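Local coordinates for protein beta-fructofuranosidase (Arthrobacter, PDB 3WPU) that is a beta-fructofuranosidase of the levansucrase/invertase family, whose members are built around a five-bladed beta-propeller, at residues T56-P61 / T467-S472; L393-N398 / H417-S422. All coordinates share one frame; numbering follows the deposited sequence.

Interaction 1 (T56-P61 / T467-S472); sequences TMPTVP and TAVDYS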
loop_
_atom_site.group_PDB
_atom_site.type_symbol
_atom_site.label_atom_id
_atom_site.label_comp_id
_atom_site.label_asym_id
_atom_site.label_seq_id
_atom_site.Cartn_x
_atom_site.Cartn_y
_atom_site.Cartn_z
ATOM N N THR A 56 2.740 17.573 2.146
ATOM C CA THR A 56 1.285 17.511 2.104
ATOM C C THR A 56 0.778 17.196 0.689
ATOM O O THR A 56 1.173 17.835 -0.294
ATOM C CB THR A 56 0.663 18.833 2.589
ATOM O OG1 THR A 56 1.047 19.084 3.945
ATOM C CG2 THR A 56 -0.853 18.806 2.491
ATOM N N MET A 57 -0.109 16.212 0.585
ATOM C CA MET A 57 -0.744 15.873 -0.689
ATOM C C MET A 57 -1.549 17.043 -1.231
ATOM O O MET A 57 -2.272 17.658 -0.468
ATOM C CB MET A 57 -1.688 14.686 -0.496
ATOM C CG MET A 57 -2.211 14.078 -1.780
ATOM S SD MET A 57 -3.291 12.666 -1.433
ATOM C CE MET A 57 -3.957 12.376 -3.089
ATOM N N PRO A 58 -1.443 17.333 -2.537
ATOM C CA PRO A 58 -2.333 18.314 -3.165
ATOM C C PRO A 58 -3.770 18.047 -2.845
ATOM O O PRO A 58 -4.193 16.891 -2.755
ATOM C CB PRO A 58 -2.036 18.162 -4.657
ATOM C CG PRO A 58 -0.627 17.633 -4.717
ATOM C CD PRO A 58 -0.419 16.823 -3.470
ATOM N N THR A 59 -4.536 19.129 -2.656
ATOM C CA THR A 59 -5.910 19.029 -2.237
ATOM C C THR A 59 -6.789 18.478 -3.355
ATOM O O THR A 59 -6.762 18.975 -4.494
ATOM C CB THR A 59 -6.389 20.416 -1.771
ATOM O OG1 THR A 59 -5.652 20.831 -0.606
ATOM C CG2 THR A 59 -7.872 20.421 -1.421
ATOM N N VAL A 60 -7.545 17.424 -3.041
ATOM C CA VAL A 60 -8.403 16.751 -4.009
ATOM C C VAL A 60 -9.734 17.486 -4.093
ATOM O O VAL A 60 -10.328 17.768 -3.068
ATOM C CB VAL A 60 -8.650 15.301 -3.597
ATOM C CG1 VAL A 60 -9.579 14.590 -4.552
ATOM C CG2 VAL A 60 -7.304 14.566 -3.603
ATOM N N PRO A 61 -10.209 17.757 -5.320
ATOM C CA PRO A 61 -11.526 18.437 -5.338
ATOM C C PRO A 61 -12.660 17.537 -4.887
ATOM O O PRO A 61 -12.615 16.321 -5.088
ATOM C CB PRO A 61 -11.716 18.814 -6.797
ATOM C CG PRO A 61 -10.880 17.875 -7.544
ATOM C CD PRO A 61 -9.654 17.632 -6.673
ATOM N N THR A 467 11.991 14.245 0.975
ATOM C CA THR A 467 11.072 14.122 -0.133
ATOM C C THR A 467 10.323 15.441 -0.284
ATOM O O THR A 467 10.284 16.242 0.653
ATOM C CB THR A 467 10.020 12.997 0.083
ATOM O OG1 THR A 467 9.117 13.346 1.152
ATOM C CG2 THR A 467 10.671 11.697 0.400
ATOM N N ALA A 468 9.738 15.654 -1.460
ATOM C CA ALA A 468 8.975 16.868 -1.735
ATOM C C ALA A 468 7.924 16.592 -2.770
ATOM O O ALA A 468 8.200 16.042 -3.840
ATOM C CB ALA A 468 9.878 17.996 -2.222
ATOM N N VAL A 469 6.722 17.075 -2.508
ATOM C CA VAL A 469 5.659 16.977 -3.476
ATOM C C VAL A 469 5.970 17.844 -4.686
ATOM O O VAL A 469 6.456 18.975 -4.543
ATOM C CB VAL A 469 4.356 17.443 -2.833
ATOM C CG1 VAL A 469 3.256 17.662 -3.873
ATOM C CG2 VAL A 469 3.902 16.396 -1.806
ATOM N N ASP A 470 5.711 17.299 -5.869
ATOM C CA ASP A 470 5.903 18.034 -7.120
ATOM C C ASP A 470 4.590 18.723 -7.492
ATOM O O ASP A 470 3.714 18.122 -8.091
ATOM C CB ASP A 470 6.390 17.117 -8.236
ATOM C CG ASP A 470 6.643 17.871 -9.529
ATOM O OD1 ASP A 470 6.483 19.122 -9.533
ATOM O OD2 ASP A 470 6.982 17.216 -10.535
ATOM N N TYR A 471 4.492 20.000 -7.145
ATOM C CA TYR A 471 3.299 20.792 -7.460
ATOM C C TYR A 471 3.237 21.246 -8.941
ATOM O O TYR A 471 2.248 21.862 -9.354
ATOM C CB TYR A 471 3.190 21.976 -6.509
ATOM C CG TYR A 471 2.722 21.604 -5.118
ATOM C CD1 TYR A 471 1.368 21.474 -4.839
ATOM C CD2 TYR A 471 3.635 21.376 -4.091
ATOM C CE1 TYR A 471 0.929 21.136 -3.561
ATOM C CE2 TYR A 471 3.213 21.041 -2.820
ATOM C CZ TYR A 471 1.863 20.931 -2.556
ATOM O OH TYR A 471 1.452 20.615 -1.276
ATOM N N SER A 472 4.253 20.914 -9.740
ATOM C CA SER A 472 4.240 21.229 -11.169
ATOM C C SER A 472 3.613 20.089 -11.967
ATOM O O SER A 472 3.353 20.229 -13.160
ATOM C CB SER A 472 5.645 21.509 -11.692
ATOM O OG SER A 472 6.431 20.328 -11.692
#
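Val-469 holds CG1 trans to its own backbone N (chi1 167°) and CG2 trans to its carbonyl carbon, which sends one methyl to the Pro-58 ring and the other to the Thr-56 carbonyl. Tyr-471 turns its ring to the backbone-N side (chi1 -75°), bringing the end of the phenol in beside the same two residues although its CB bond does not aim at them. The Pro-58 ring and the Val-469 methyl reach toward each other, with Pro-58 CD 3.8 Å from Val-469 CG1. That methyl also sits 3.5 Å above the plane of the Tyr-471 ring, offset toward the rim, and thus lies against both neighbours. The proline and the phenol slant past one another, Pro-58 CG lying 4.0 Å from Tyr-471 CE1. Thr-56 takes part mainly through its carbonyl: O lies 3.4 Å from Val-469 CG2 and 3.0 Å from Tyr-471 OH. The hydroxyl has its hydrogen-bond partner just outside the segments, in Ala-53 O, while Thr-56 OG1 turns to Pro-52 O and Asn-49 ND2. Next along the chain, Asp-470 OD1 accepts from the backbone N of Ser-472 in an Asx turn, and its OD2 forms a salt bridge with Lys-455. Strand 467-469 is one of the two outermost strands, within this chain, of a four-stranded antiparallel sheet, consistent with a propeller blade, and the irregular chain at 56-61 packs against Val-469 and the turn that follows. A backbone bond from Val-469 to Ser-54 ties the approach to 56-61 to strand 467-469, and Val-454 of strand 454-458 also packs on Pro-58. No hydrogen bond joins the two segments: their association is carried by methyl, ring and CH2 contacts, while Ser-54 and Ala-53, ahead of 56-61, supply hydrogen bonds to Val-469 and Tyr-471.

Interaction 2 (L393-N398 / H417-S422); sequences LGNPTN and HFQAYS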
loop_
_atom_site.group_PDB
_atom_site.type_symbol
_atom_site.label_atom_id
_atom_site.label_comp_id
_atom_site.label_asym_id
_atom_site.label_seq_id
_atom_site.Cartn_x
_atom_site.Cartn_y
_atom_site.Cartn_z
ATOM N N LEU A 393 3.907 12.009 2.897
ATOM C CA LEU A 393 2.773 12.555 2.156
ATOM C C LEU A 393 1.502 12.523 3.003
ATOM O O LEU A 393 0.762 11.531 2.996
ATOM C CB LEU A 393 2.558 11.796 0.839
ATOM C CG LEU A 393 1.572 12.409 -0.164
ATOM C CD1 LEU A 393 2.210 13.604 -0.822
ATOM C CD2 LEU A 393 1.160 11.403 -1.230
ATOM N N GLY A 394 1.262 13.610 3.718
ATOM C CA GLY A 394 0.119 13.748 4.598
ATOM C C GLY A 394 -1.063 14.422 3.938
ATOM O O GLY A 394 -0.910 15.316 3.094
ATOM N N ASN A 395 -2.251 13.967 4.284
ATOM C CA ASN A 395 -3.423 14.723 3.866
ATOM C C ASN A 395 -3.341 16.125 4.469
ATOM O O ASN A 395 -2.721 16.336 5.522
ATOM C CB ASN A 395 -4.685 14.022 4.281
ATOM C CG ASN A 395 -4.927 12.738 3.508
ATOM O OD1 ASN A 395 -4.342 12.498 2.444
ATOM N ND2 ASN A 395 -5.799 11.903 4.035
ATOM N N PRO A 396 -3.999 17.107 3.808
ATOM C CA PRO A 396 -3.982 18.433 4.407
ATOM C C PRO A 396 -4.697 18.342 5.748
ATOM O O PRO A 396 -5.778 17.748 5.821
ATOM C CB PRO A 396 -4.766 19.298 3.416
ATOM C CG PRO A 396 -5.262 18.410 2.344
ATOM C CD PRO A 396 -4.578 17.085 2.453
ATOM N N THR A 397 -4.082 18.939 6.773
ATOM C CA THR A 397 -4.370 18.649 8.165
ATOM C C THR A 397 -3.979 19.840 9.023
ATOM O O THR A 397 -2.866 20.347 8.914
ATOM C CB THR A 397 -3.511 17.434 8.649
ATOM O OG1 THR A 397 -3.883 16.259 7.931
ATOM C CG2 THR A 397 -3.698 17.178 10.154
ATOM N N ASN A 398 -4.915 20.301 9.862
ATOM C CA ASN A 398 -4.578 21.248 10.902
ATOM C C ASN A 398 -4.415 20.542 12.225
ATOM O O ASN A 398 -5.406 20.167 12.854
ATOM C CB ASN A 398 -5.647 22.354 11.029
ATOM C CG ASN A 398 -5.114 23.568 11.795
ATOM O OD1 ASN A 398 -4.334 23.415 12.732
ATOM N ND2 ASN A 398 -5.525 24.778 11.391
ATOM N N HIS A 417 -8.795 16.338 5.149
ATOM C CA HIS A 417 -8.136 15.533 6.189
ATOM C C HIS A 417 -8.212 14.035 5.905
ATOM O O HIS A 417 -7.271 13.311 6.229
ATOM C CB HIS A 417 -8.811 15.822 7.529
ATOM C CG HIS A 417 -8.067 15.365 8.738
ATOM N ND1 HIS A 417 -8.275 14.131 9.314
ATOM C CD2 HIS A 417 -7.220 16.027 9.558
ATOM C CE1 HIS A 417 -7.549 14.038 10.419
ATOM N NE2 HIS A 417 -6.902 15.176 10.586
ATOM N N PHE A 418 -9.290 13.581 5.284
ATOM C CA PHE A 418 -9.477 12.172 4.942
ATOM C C PHE A 418 -9.586 11.940 3.435
ATOM O O PHE A 418 -10.186 10.956 2.991
ATOM C CB PHE A 418 -10.722 11.630 5.636
ATOM C CG PHE A 418 -10.699 11.773 7.138
ATOM C CD1 PHE A 418 -9.805 11.024 7.905
ATOM C CD2 PHE A 418 -11.577 12.627 7.791
ATOM C CE1 PHE A 418 -9.793 11.121 9.289
ATOM C CE2 PHE A 418 -11.561 12.727 9.181
ATOM C CZ PHE A 418 -10.656 11.992 9.925
ATOM N N GLN A 419 -9.010 12.834 2.634
ATOM C CA GLN A 419 -9.215 12.809 1.186
ATOM C C GLN A 419 -8.612 11.604 0.511
ATOM O O GLN A 419 -8.984 11.285 -0.612
ATOM C CB GLN A 419 -8.663 14.074 0.507
ATOM C CG GLN A 419 -7.139 14.165 0.541
ATOM C CD GLN A 419 -6.607 15.398 -0.157
ATOM O OE1 GLN A 419 -7.305 16.406 -0.316
ATOM N NE2 GLN A 419 -5.376 15.313 -0.615
ATOM N N ALA A 420 -7.632 10.989 1.175
ATOM C CA ALA A 420 -6.842 9.926 0.574
ATOM C C ALA A 420 -6.414 8.920 1.638
ATOM O O ALA A 420 -6.089 9.291 2.776
ATOM C CB ALA A 420 -5.618 10.524 -0.112
ATOM N N TYR A 421 -6.439 7.646 1.264
ATOM C CA TYR A 421 -5.888 6.579 2.090
ATOM C C TYR A 421 -5.405 5.402 1.220
ATOM O O TYR A 421 -5.583 5.405 -0.015
ATOM C CB TYR A 421 -6.846 6.139 3.232
ATOM C CG TYR A 421 -6.061 5.585 4.388
ATOM C CD1 TYR A 421 -5.191 6.398 5.092
ATOM C CD2 TYR A 421 -6.116 4.232 4.718
ATOM C CE1 TYR A 421 -4.414 5.903 6.117
ATOM C CE2 TYR A 421 -5.314 3.707 5.724
ATOM C CZ TYR A 421 -4.473 4.547 6.433
ATOM O OH TYR A 421 -3.666 4.075 7.471
ATOM N N SER A 422 -4.725 4.460 1.889
ATOM C CA SER A 422 -4.136 3.272 1.274
ATOM C C SER A 422 -3.265 3.612 0.069
ATOM O O SER A 422 -3.270 2.916 -0.967
ATOM C CB SER A 422 -5.219 2.250 0.942
ATOM O OG SER A 422 -5.852 1.843 2.145
HETATM O O HOH W 1 -5.034 13.829 8.030
#
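Asn-395 grips the 417-422 loop with its side-chain amide, one nitrogen giving both hydrogens to backbone carbonyls in this packing of the chain leaving strand 391-394 on the loop leading to strand 423-425, consistent with a link between neighbouring propeller blades. The bond from Asn-395 ND2 to Ala-420 O is 2.9 Å long and nearly straight (170°), lying in the carbonyl plane on a lone pair. The one to His-417 O, 3.0 Å from Asn-395 ND2, arrives from above the carbonyl plane, although both acceptors lie close to the plane of the amide. Asn-395 OD1 rests 3.5 Å from Ala-420 CB. Next to this amide, Pro-396 CD lies 3.6 Å from Gln-419 NE2, the proline crossing the extended glutamine at about a right angle. The far end of Gln-419 is held in turn by Val-60 N. Pro-396 O receives a CH...O contact from His-417 CA. With CG trans to its backbone N (chi1 -165°), His-417 brings its ring obliquely against Thr-397, and Arg-357 NH1 bonds its NE2. Thr-397 OG1 donates to Asn-395 O. A water donates to both Thr-397 OG1 and His-417 O, its oxygen 3.3 Å above the centre of the His-417 ring.

Interactions 1 and 2 lie on the same side of the chain's centre, about 11 Å apart between their centres, and the 56-61 loop of interaction 1 also touches interaction 2. Its Met-57 N probably donates to Gly-394 O at 2.8 Å, and Gln-419 NE2 probably to Pro-58 O at 2.9 Å, so this loop meets both segments of interaction 2. Apolar contacts complete the join: Val-469 CG2 stands 3.4 Å from Leu-393 CD1, and Met-57 SD stands 3.4 Å from Ala-420 CB. Met-57, Pro-58 and Val-469 thus link the segments of interaction 1 to those of interaction 2. The two contacts adjoin between strands 391-394 and 467-469, which lie in different sheets, as expected for separate blades of a propeller.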